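Local coordinates for protein aldehyde dehydrogenase (Anabaena variabilis, PDB 4H7N) that probably oxidises aldehydes to carboxylic acids with NAD+ as electron acceptor, at residues A[236-241]-A[269-274]; A[131-136]-A[204-209]; A[262-267]-A[307-312]. One frame throughout, in Å; residues are numbered along the deposited sequence.

Contact 1 of 3, residues A[236-241]-A[269-274]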
loop_
_atom_site.group_PDB
_atom_site.type_symbol
_atom_site.label_atom_id
_atom_site.label_comp_id
_atom_site.label_asym_id
_atom_site.label_seq_id
_atom_site.Cartn_x
_atom_site.Cartn_y
_atom_site.Cartn_z
ATOM N N LYS A 236 -0.205 -17.422 -13.546
ATOM C CA LYS A 236 -0.059 -18.707 -14.186
ATOM C C LYS A 236 -0.567 -19.754 -13.186
ATOM O O LYS A 236 0.182 -20.597 -12.632
ATOM C CB LYS A 236 1.412 -18.922 -14.568
ATOM C CG LYS A 236 1.643 -20.051 -15.532
ATOM C CD LYS A 236 1.417 -19.644 -16.963
ATOM C CE LYS A 236 1.657 -20.807 -17.939
ATOM N NZ LYS A 236 0.993 -20.541 -19.234
ATOM N N ASP A 237 -1.855 -19.687 -12.918
ATOM C CA ASP A 237 -2.389 -20.438 -11.802
ATOM C C ASP A 237 -2.302 -21.965 -12.011
ATOM O O ASP A 237 -2.738 -22.473 -13.053
ATOM C CB ASP A 237 -3.815 -20.028 -11.505
ATOM C CG ASP A 237 -3.955 -18.580 -10.941
ATOM O OD1 ASP A 237 -2.966 -17.758 -10.815
ATOM O OD2 ASP A 237 -5.142 -18.237 -10.637
ATOM N N PRO A 238 -1.680 -22.691 -11.054
ATOM C CA PRO A 238 -1.626 -24.153 -11.124
ATOM C C PRO A 238 -2.783 -24.853 -10.410
ATOM O O PRO A 238 -3.315 -24.331 -9.431
ATOM C CB PRO A 238 -0.361 -24.457 -10.441
ATOM C CG PRO A 238 -0.234 -23.388 -9.397
ATOM C CD PRO A 238 -0.896 -22.171 -9.954
ATOM N N ALA A 239 -3.145 -26.022 -10.900
ATOM C CA ALA A 239 -4.008 -26.961 -10.168
ATOM C C ALA A 239 -3.205 -28.217 -9.904
ATOM O O ALA A 239 -2.507 -28.724 -10.806
ATOM C CB ALA A 239 -5.274 -27.276 -10.996
ATOM N N ILE A 240 -3.285 -28.700 -8.670
ATOM C CA ILE A 240 -2.650 -29.924 -8.210
ATOM C C ILE A 240 -3.799 -30.880 -7.877
ATOM O O ILE A 240 -4.728 -30.539 -7.084
ATOM C CB ILE A 240 -1.805 -29.686 -6.933
ATOM C CG1 ILE A 240 -0.605 -28.775 -7.229
ATOM C CG2 ILE A 240 -1.228 -30.992 -6.419
ATOM C CD1 ILE A 240 0.176 -28.361 -5.973
ATOM N N VAL A 241 -3.717 -32.065 -8.460
ATOM C CA VAL A 241 -4.706 -33.150 -8.253
ATOM C C VAL A 241 -3.991 -34.318 -7.583
ATOM O O VAL A 241 -3.165 -35.015 -8.210
ATOM C CB VAL A 241 -5.323 -33.614 -9.586
ATOM C CG1 VAL A 241 -6.386 -34.672 -9.332
ATOM C CG2 VAL A 241 -5.960 -32.435 -10.301
ATOM N N ILE A 269 -6.823 -21.405 -14.913
ATOM C CA ILE A 269 -5.905 -22.499 -14.617
ATOM C C ILE A 269 -5.043 -22.710 -15.892
ATOM O O ILE A 269 -5.583 -23.013 -16.961
ATOM C CB ILE A 269 -6.630 -23.806 -14.255
ATOM C CG1 ILE A 269 -7.487 -23.676 -12.988
ATOM C CG2 ILE A 269 -5.610 -24.949 -14.126
ATOM C CD1 ILE A 269 -6.720 -23.140 -11.770
ATOM N N GLU A 270 -3.732 -22.554 -15.778
ATOM C CA GLU A 270 -2.873 -22.650 -16.935
ATOM C C GLU A 270 -1.842 -23.778 -16.844
ATOM O O GLU A 270 -1.093 -23.992 -17.776
ATOM C CB GLU A 270 -2.165 -21.321 -17.128
ATOM C CG GLU A 270 -3.099 -20.203 -17.629
ATOM C CD GLU A 270 -2.404 -19.069 -18.425
ATOM O OE1 GLU A 270 -1.207 -19.189 -18.760
ATOM O OE2 GLU A 270 -3.088 -18.039 -18.685
ATOM N N ARG A 271 -1.779 -24.462 -15.709
ATOM C CA ARG A 271 -0.858 -25.599 -15.501
ATOM C C ARG A 271 -1.537 -26.609 -14.588
ATOM O O ARG A 271 -2.113 -26.214 -13.603
ATOM C CB ARG A 271 0.395 -25.183 -14.770
ATOM C CG ARG A 271 1.019 -23.959 -15.361
ATOM C CD ARG A 271 2.282 -23.609 -14.622
ATOM N NE ARG A 271 2.080 -22.756 -13.475
ATOM C CZ ARG A 271 2.719 -22.885 -12.304
ATOM N NH1 ARG A 271 3.501 -23.933 -12.045
ATOM N NH2 ARG A 271 2.511 -22.000 -11.345
ATOM N N ILE A 272 -1.438 -27.889 -14.910
ATOM C CA ILE A 272 -2.144 -28.929 -14.200
ATOM C C ILE A 272 -1.169 -30.063 -13.845
ATOM O O ILE A 272 -0.493 -30.610 -14.747
ATOM C CB ILE A 272 -3.290 -29.461 -15.066
ATOM C CG1 ILE A 272 -4.277 -28.331 -15.398
ATOM C CG2 ILE A 272 -4.039 -30.521 -14.298
ATOM C CD1 ILE A 272 -5.101 -28.641 -16.657
ATOM N N TYR A 273 -1.048 -30.343 -12.545
ATOM C CA TYR A 273 -0.155 -31.370 -12.023
ATOM C C TYR A 273 -1.003 -32.478 -11.419
ATOM O O TYR A 273 -1.861 -32.199 -10.593
ATOM C CB TYR A 273 0.787 -30.756 -10.980
ATOM C CG TYR A 273 1.569 -29.603 -11.567
ATOM C CD1 TYR A 273 2.692 -29.829 -12.346
ATOM C CD2 TYR A 273 1.111 -28.285 -11.415
ATOM C CE1 TYR A 273 3.354 -28.786 -12.971
ATOM C CE2 TYR A 273 1.776 -27.222 -11.997
ATOM C CZ TYR A 273 2.893 -27.480 -12.783
ATOM O OH TYR A 273 3.531 -26.419 -13.329
ATOM N N VAL A 274 -0.776 -33.738 -11.826
ATOM C CA VAL A 274 -1.613 -34.847 -11.365
ATOM C C VAL A 274 -0.760 -36.006 -10.871
ATOM O O VAL A 274 0.219 -36.392 -11.514
ATOM C CB VAL A 274 -2.509 -35.377 -12.508
ATOM C CG1 VAL A 274 -3.515 -36.379 -11.968
ATOM C CG2 VAL A 274 -3.238 -34.227 -13.188
HETATM O O HOH W 1 -1.333 -22.699 -20.276
#
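Two bent side chains, Lys-236 turned at chi2 (83°) and Arg-271 at chi3 (-88°), meet at the start of the strand pair. The arginine bend presents its guanidinium side-on to the backbone of Lys-236: NE and NH2 of Arg-271 both donate to Lys-236 O, each at 3.0 Å and near the guanidinium plane. Pro-238 lies over one face of the same group, with CB 3.9 Å from Arg-271 CZ. The lysine chain crosses Glu-270 at about a right angle, and Lys-236 NZ closes a salt bridge of 2.6 Å to Glu-270 OE1. This buried ammonium also donates to the carbonyls of Val-360 and Glu-363, while the carboxylate accepts from the backbone of Thr-365 and Phe-366. The strands run parallel, as parts of a beta-alpha-beta unit whose helix 247-259 packs on the face of Ala-239, Val-241 and Ile-272; helix 378-386 covers Pro-238, Ile-240 and Tyr-273. Tyr-273 N donates almost straight (174°) to Ala-239 O at 2.8 Å. Pro-238 CB meets the ring edge of Tyr-273 at CE2, 3.8 Å away. Tyr-273 OH is hydrogen-bonded to His-356 and accepts from Arg-271 NH1 at 2.8 Å.

Contact 2 of 3, residues A[131-136]-A[204-209]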
loop_
_atom_site.group_PDB
_atom_site.type_symbol
_atom_site.label_atom_id
_atom_site.label_comp_id
_atom_site.label_asym_id
_atom_site.label_seq_id
_atom_site.Cartn_x
_atom_site.Cartn_y
_atom_site.Cartn_z
ATOM N N GLY A 131 -7.397 7.092 -10.785
ATOM C CA GLY A 131 -7.344 6.564 -12.171
ATOM C C GLY A 131 -7.433 5.033 -12.256
ATOM O O GLY A 131 -6.742 4.286 -11.532
ATOM N N VAL A 132 -8.314 4.552 -13.119
ATOM C CA VAL A 132 -8.439 3.133 -13.373
ATOM C C VAL A 132 -8.110 2.802 -14.811
ATOM O O VAL A 132 -8.697 3.356 -15.746
ATOM C CB VAL A 132 -9.879 2.674 -13.085
ATOM C CG1 VAL A 132 -10.072 1.230 -13.523
ATOM C CG2 VAL A 132 -10.171 2.812 -11.597
ATOM N N ILE A 133 -7.184 1.872 -14.998
ATOM C CA ILE A 133 -6.799 1.381 -16.338
ATOM C C ILE A 133 -7.114 -0.077 -16.344
ATOM O O ILE A 133 -6.526 -0.839 -15.536
ATOM C CB ILE A 133 -5.296 1.604 -16.590
ATOM C CG1 ILE A 133 -5.008 3.107 -16.512
ATOM C CG2 ILE A 133 -4.901 1.011 -17.960
ATOM C CD1 ILE A 133 -3.533 3.479 -16.497
ATOM N N SER A 134 -8.056 -0.483 -17.204
ATOM C CA SER A 134 -8.636 -1.819 -17.133
ATOM C C SER A 134 -8.463 -2.578 -18.484
ATOM O O SER A 134 -8.376 -1.973 -19.528
ATOM C CB SER A 134 -10.110 -1.726 -16.733
ATOM O OG SER A 134 -10.875 -0.925 -17.662
ATOM N N PRO A 135 -8.424 -3.911 -18.441
ATOM C CA PRO A 135 -8.079 -4.741 -19.595
ATOM C C PRO A 135 -9.286 -5.141 -20.403
ATOM O O PRO A 135 -10.429 -4.887 -20.011
ATOM C CB PRO A 135 -7.430 -5.965 -18.960
ATOM C CG PRO A 135 -8.176 -6.129 -17.657
ATOM C CD PRO A 135 -8.587 -4.732 -17.223
ATOM N N TRP A 136 -9.010 -5.764 -21.551
ATOM C CA TRP A 136 -10.044 -6.102 -22.538
ATOM C C TRP A 136 -10.777 -7.437 -22.309
ATOM O O TRP A 136 -11.762 -7.696 -22.990
ATOM C CB TRP A 136 -9.438 -6.096 -23.956
ATOM C CG TRP A 136 -8.177 -6.839 -24.081
ATOM C CD1 TRP A 136 -6.922 -6.328 -24.073
ATOM C CD2 TRP A 136 -8.041 -8.254 -24.198
ATOM N NE1 TRP A 136 -6.012 -7.333 -24.181
ATOM C CE2 TRP A 136 -6.678 -8.535 -24.249
ATOM C CE3 TRP A 136 -8.957 -9.319 -24.256
ATOM C CZ2 TRP A 136 -6.185 -9.832 -24.381
ATOM C CZ3 TRP A 136 -8.463 -10.615 -24.388
ATOM C CH2 TRP A 136 -7.090 -10.862 -24.460
ATOM N N ASP A 204 -4.456 10.949 -8.180
ATOM C CA ASP A 204 -3.905 10.822 -6.830
ATOM C C ASP A 204 -3.632 9.373 -6.451
ATOM O O ASP A 204 -3.020 9.091 -5.425
ATOM C CB ASP A 204 -4.904 11.401 -5.830
ATOM C CG ASP A 204 -5.207 12.876 -6.093
ATOM O OD1 ASP A 204 -4.302 13.624 -6.471
ATOM O OD2 ASP A 204 -6.390 13.292 -6.038
ATOM N N PHE A 205 -4.093 8.451 -7.282
ATOM C CA PHE A 205 -4.130 7.021 -6.986
ATOM C C PHE A 205 -4.368 6.326 -8.363
ATOM O O PHE A 205 -5.275 6.726 -9.120
ATOM C CB PHE A 205 -5.273 6.712 -5.999
ATOM C CG PHE A 205 -5.246 5.307 -5.414
ATOM C CD1 PHE A 205 -5.424 4.186 -6.211
ATOM C CD2 PHE A 205 -5.095 5.123 -4.061
ATOM C CE1 PHE A 205 -5.367 2.920 -5.680
ATOM C CE2 PHE A 205 -5.071 3.848 -3.496
ATOM C CZ PHE A 205 -5.179 2.745 -4.327
ATOM N N VAL A 206 -3.627 5.282 -8.665
ATOM C CA VAL A 206 -3.826 4.505 -9.903
ATOM C C VAL A 206 -4.050 3.038 -9.635
ATOM O O VAL A 206 -3.260 2.377 -8.918
ATOM C CB VAL A 206 -2.691 4.689 -10.937
ATOM C CG1 VAL A 206 -1.342 4.184 -10.435
ATOM C CG2 VAL A 206 -3.060 3.971 -12.250
ATOM N N CYS A 207 -5.133 2.506 -10.208
ATOM C CA CYS A 207 -5.409 1.059 -10.284
ATOM C C CYS A 207 -5.161 0.529 -11.705
ATOM O O CYS A 207 -5.728 1.058 -12.698
ATOM C CB CYS A 207 -6.869 0.792 -9.963
ATOM S SG CYS A 207 -7.300 1.305 -8.314
ATOM N N PHE A 208 -4.315 -0.484 -11.832
ATOM C CA PHE A 208 -3.984 -1.062 -13.132
ATOM C C PHE A 208 -4.042 -2.576 -13.052
ATOM O O PHE A 208 -3.456 -3.229 -12.123
ATOM C CB PHE A 208 -2.593 -0.637 -13.599
ATOM C CG PHE A 208 -2.135 -1.342 -14.829
ATOM C CD1 PHE A 208 -2.477 -0.863 -16.077
ATOM C CD2 PHE A 208 -1.383 -2.524 -14.744
ATOM C CE1 PHE A 208 -2.053 -1.510 -17.233
ATOM C CE2 PHE A 208 -0.995 -3.199 -15.885
ATOM C CZ PHE A 208 -1.325 -2.683 -17.132
ATOM N N THR A 209 -4.735 -3.139 -14.038
ATOM C CA THR A 209 -4.815 -4.554 -14.263
ATOM C C THR A 209 -4.379 -4.826 -15.683
ATOM O O THR A 209 -4.859 -4.155 -16.612
ATOM C CB THR A 209 -6.267 -5.017 -14.087
ATOM O OG1 THR A 209 -6.712 -4.708 -12.775
ATOM C CG2 THR A 209 -6.380 -6.535 -14.273
HETATM O O HOH W 2 -7.404 -1.687 -12.721
#
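Ile-133 O is held by two donors: the backbone N of Thr-209 at 3.3 Å and a water at 3.1 Å, which is also hydrogen-bonded to Thr-209 OG1. The two segments are neighbouring parallel strands of the Rossmann-like sheet that in aldehyde dehydrogenases forms the dinucleotide-binding domain. Toward the N-terminal end of the pair the rungs are shorter and nearly straight. Gly-131 N donates to Phe-205 O at 2.7 Å, Gly-131 O accepts from Cys-207 N, and Ile-133 N returns to Cys-207 O. On its other edge strand 118-134 bonds through Val-132 and Ser-134 to strand 156-161, so it lies inside the sheet, and helix 212-225 covers the face that carries Val-206 and Phe-208.

Beyond the regular pairing, the ring of Pro-135 leans across the side chain of Thr-209. Pro-135 CG meets Thr-209 CG2 at 3.9 Å, and Pro-135 CD lies 3.8 Å from Thr-209 O. An alanine here would lack CG and CD, which would probably cost the contact with Thr-209 CG2 and O and leave the chain after Ser-134 freer to move. That threonine is also tied through OG1 to Arg-444, and its side chain touches Glu-232, the predicted active-site residue.

On the face with Phe-208, the chi1 of Ile-133 (-61°) turns CG1 away from the carbonyl carbon and leaves CG2 facing the ring edge: Ile-133 CG2 approaches Phe-208 CD1 near the ring plane at 3.6 Å, with CB of Ile-133 3.8 Å from the same carbon.

Contact 3 of 3, residues A[262-267]-A[307-312]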
loop_
_atom_site.group_PDB
_atom_site.type_symbol
_atom_site.label_atom_id
_atom_site.label_comp_id
_atom_site.label_asym_id
_atom_site.label_seq_id
_atom_site.Cartn_x
_atom_site.Cartn_y
_atom_site.Cartn_z
ATOM N N THR A 262 -12.674 -18.528 -22.858
ATOM C CA THR A 262 -11.598 -19.008 -23.775
ATOM C C THR A 262 -10.207 -18.893 -23.104
ATOM O O THR A 262 -9.171 -18.743 -23.770
ATOM C CB THR A 262 -11.625 -18.271 -25.116
ATOM O OG1 THR A 262 -12.974 -18.215 -25.611
ATOM C CG2 THR A 262 -10.808 -18.998 -26.170
ATOM N N GLY A 263 -10.204 -18.967 -21.780
ATOM C CA GLY A 263 -8.938 -18.916 -21.041
ATOM C C GLY A 263 -8.329 -17.541 -20.884
ATOM O O GLY A 263 -7.226 -17.421 -20.360
ATOM N N GLN A 264 -9.077 -16.506 -21.266
ATOM C CA GLN A 264 -8.609 -15.126 -21.271
ATOM C C GLN A 264 -8.939 -14.508 -19.915
ATOM O O GLN A 264 -9.909 -13.776 -19.765
ATOM C CB GLN A 264 -9.277 -14.333 -22.421
ATOM C CG GLN A 264 -8.973 -14.940 -23.780
ATOM C CD GLN A 264 -9.827 -14.371 -24.889
ATOM O OE1 GLN A 264 -9.319 -13.680 -25.778
ATOM N NE2 GLN A 264 -11.149 -14.665 -24.857
ATOM N N SER A 265 -8.089 -14.812 -18.928
ATOM C CA SER A 265 -8.337 -14.447 -17.568
ATOM C C SER A 265 -7.053 -14.631 -16.783
ATOM O O SER A 265 -6.383 -15.671 -16.904
ATOM C CB SER A 265 -9.417 -15.294 -16.957
ATOM O OG SER A 265 -9.632 -14.988 -15.632
ATOM N N CYS A 266 -6.790 -13.645 -15.913
ATOM C CA CYS A 266 -5.703 -13.706 -14.895
ATOM C C CYS A 266 -5.840 -14.978 -14.031
ATOM O O CYS A 266 -4.843 -15.537 -13.594
ATOM C CB CYS A 266 -5.763 -12.434 -13.990
ATOM S SG CYS A 266 -5.314 -10.961 -14.944
ATOM N N LEU A 267 -7.084 -15.408 -13.831
ATOM C CA LEU A 267 -7.476 -16.517 -12.914
ATOM C C LEU A 267 -7.666 -17.855 -13.590
ATOM O O LEU A 267 -8.134 -18.830 -12.982
ATOM C CB LEU A 267 -8.833 -16.182 -12.243
ATOM C CG LEU A 267 -8.847 -14.820 -11.595
ATOM C CD1 LEU A 267 -10.247 -14.440 -11.135
ATOM C CD2 LEU A 267 -7.851 -14.796 -10.473
ATOM N N PRO A 307 -14.361 -16.164 -29.349
ATOM C CA PRO A 307 -13.118 -15.968 -30.029
ATOM C C PRO A 307 -12.037 -15.420 -29.126
ATOM O O PRO A 307 -12.331 -14.845 -28.065
ATOM C CB PRO A 307 -13.467 -14.933 -31.092
ATOM C CG PRO A 307 -14.558 -14.129 -30.495
ATOM C CD PRO A 307 -15.338 -15.104 -29.670
ATOM N N ILE A 308 -10.805 -15.514 -29.597
ATOM C CA ILE A 308 -9.716 -14.797 -28.973
ATOM C C ILE A 308 -9.897 -13.348 -29.338
ATOM O O ILE A 308 -9.875 -13.010 -30.505
ATOM C CB ILE A 308 -8.395 -15.306 -29.496
ATOM C CG1 ILE A 308 -8.294 -16.802 -29.178
ATOM C CG2 ILE A 308 -7.239 -14.521 -28.905
ATOM C CD1 ILE A 308 -7.337 -17.504 -30.098
ATOM N N ILE A 309 -10.064 -12.495 -28.326
ATOM C CA ILE A 309 -10.527 -11.133 -28.513
ATOM C C ILE A 309 -9.463 -10.251 -29.150
ATOM O O ILE A 309 -9.738 -9.482 -30.046
ATOM C CB ILE A 309 -10.971 -10.566 -27.157
ATOM C CG1 ILE A 309 -12.259 -11.237 -26.716
ATOM C CG2 ILE A 309 -11.174 -9.070 -27.228
ATOM C CD1 ILE A 309 -12.590 -10.932 -25.282
ATOM N N ALA A 310 -8.233 -10.378 -28.688
ATOM C CA ALA A 310 -7.160 -9.521 -29.198
ATOM C C ALA A 310 -6.293 -10.283 -30.176
ATOM O O ALA A 310 -5.867 -11.395 -29.874
ATOM C CB ALA A 310 -6.337 -8.985 -28.030
ATOM N N GLU A 311 -5.994 -9.703 -31.338
ATOM C CA GLU A 311 -5.105 -10.394 -32.295
ATOM C C GLU A 311 -3.740 -10.740 -31.736
ATOM O O GLU A 311 -3.188 -11.798 -32.064
ATOM C CB GLU A 311 -4.813 -9.566 -33.553
ATOM C CG GLU A 311 -5.876 -9.645 -34.582
ATOM C CD GLU A 311 -5.330 -9.449 -35.992
ATOM O OE1 GLU A 311 -4.863 -8.360 -36.269
ATOM O OE2 GLU A 311 -5.374 -10.404 -36.785
ATOM N N LYS A 312 -3.156 -9.834 -30.964
ATOM C CA LYS A 312 -1.827 -10.098 -30.416
ATOM C C LYS A 312 -1.894 -11.335 -29.491
ATOM O O LYS A 312 -1.004 -12.178 -29.482
ATOM C CB LYS A 312 -1.334 -8.841 -29.733
ATOM C CG LYS A 312 -0.104 -8.973 -28.876
ATOM C CD LYS A 312 -0.161 -7.895 -27.790
ATOM C CE LYS A 312 0.602 -8.239 -26.511
ATOM N NZ LYS A 312 1.950 -7.621 -26.607
#
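The hydrogen bonds of this contact run through the amide of Gln-264. Gln-264 OE1 accepts from the backbone N of Ile-309 at 2.9 Å; the N-H points almost straight at the oxygen (169°) and arrives in the plane of the amide carbonyl, on a lone pair. At the other end of the amide, Gln-264 NE2 makes a weak bond of 3.4 Å to Pro-307 O. One side chain thus addresses an acceptor and a donor from the residues before and after Ile-308 in sequence. CG of Gln-264 lies anti to its own carbonyl carbon (chi1 -59°), and the chain runs extended beyond it, which carries the amide across to the other segment. Nearby, Thr-262 OG1 bonds to the carbonyl of Gly-306.

Van der Waals contacts surround the amide. Ile-308 CG2 lies 3.8 Å from Gln-264 OE1, and Ile-309 CD1 sits 4.0 Å from Gln-264 NE2. A looser approach, carbon to carbon, brings Thr-262 CG2 to 4.5 Å from Ile-308 CG1.

Local turns occur within the 262-267 loop, which links helix 247-259 to strand 269-275. Gln-264 is the centre of an inverse gamma turn, and its carbonyl is held by the side-chain amides of Asn-137 and Asn-261. In an ST turn, side chain to backbone, Ser-265 OG accepts from Leu-267 N at 3.1 Å. Across the contact, Ala-310 occupies the N-cap position of helix 311-326.

Since a primary amide both gives and takes, Gln-264 can pair with backbone groups of both polarities in this buried place, and the short, nearly straight bond to Ile-309 N probably fixes which way round the amide lies.

Overall arrangement
From the N terminus, contact 2 comes first: it joins strand 118-134 to strand 205-209 and closes a loop of 67 residues before either other contact opens. Contacts 1 and 3 then cross, their segments alternating along the chain as 236-241, 262-267, 269-274 and 307-312. Contact 1 ties two strands of the seven-stranded sheet, and contact 3 holds the loop leading into the second of them against the residues just before helix 311-326. Contacts 1 and 2 lie in different sheets, centres about 28 Å apart, and do not touch. Contact 3 touches both: Trp-136 packs on Gln-264, Ile-309 and Ala-310, while Asp-237 packs against Cys-266 and Leu-267.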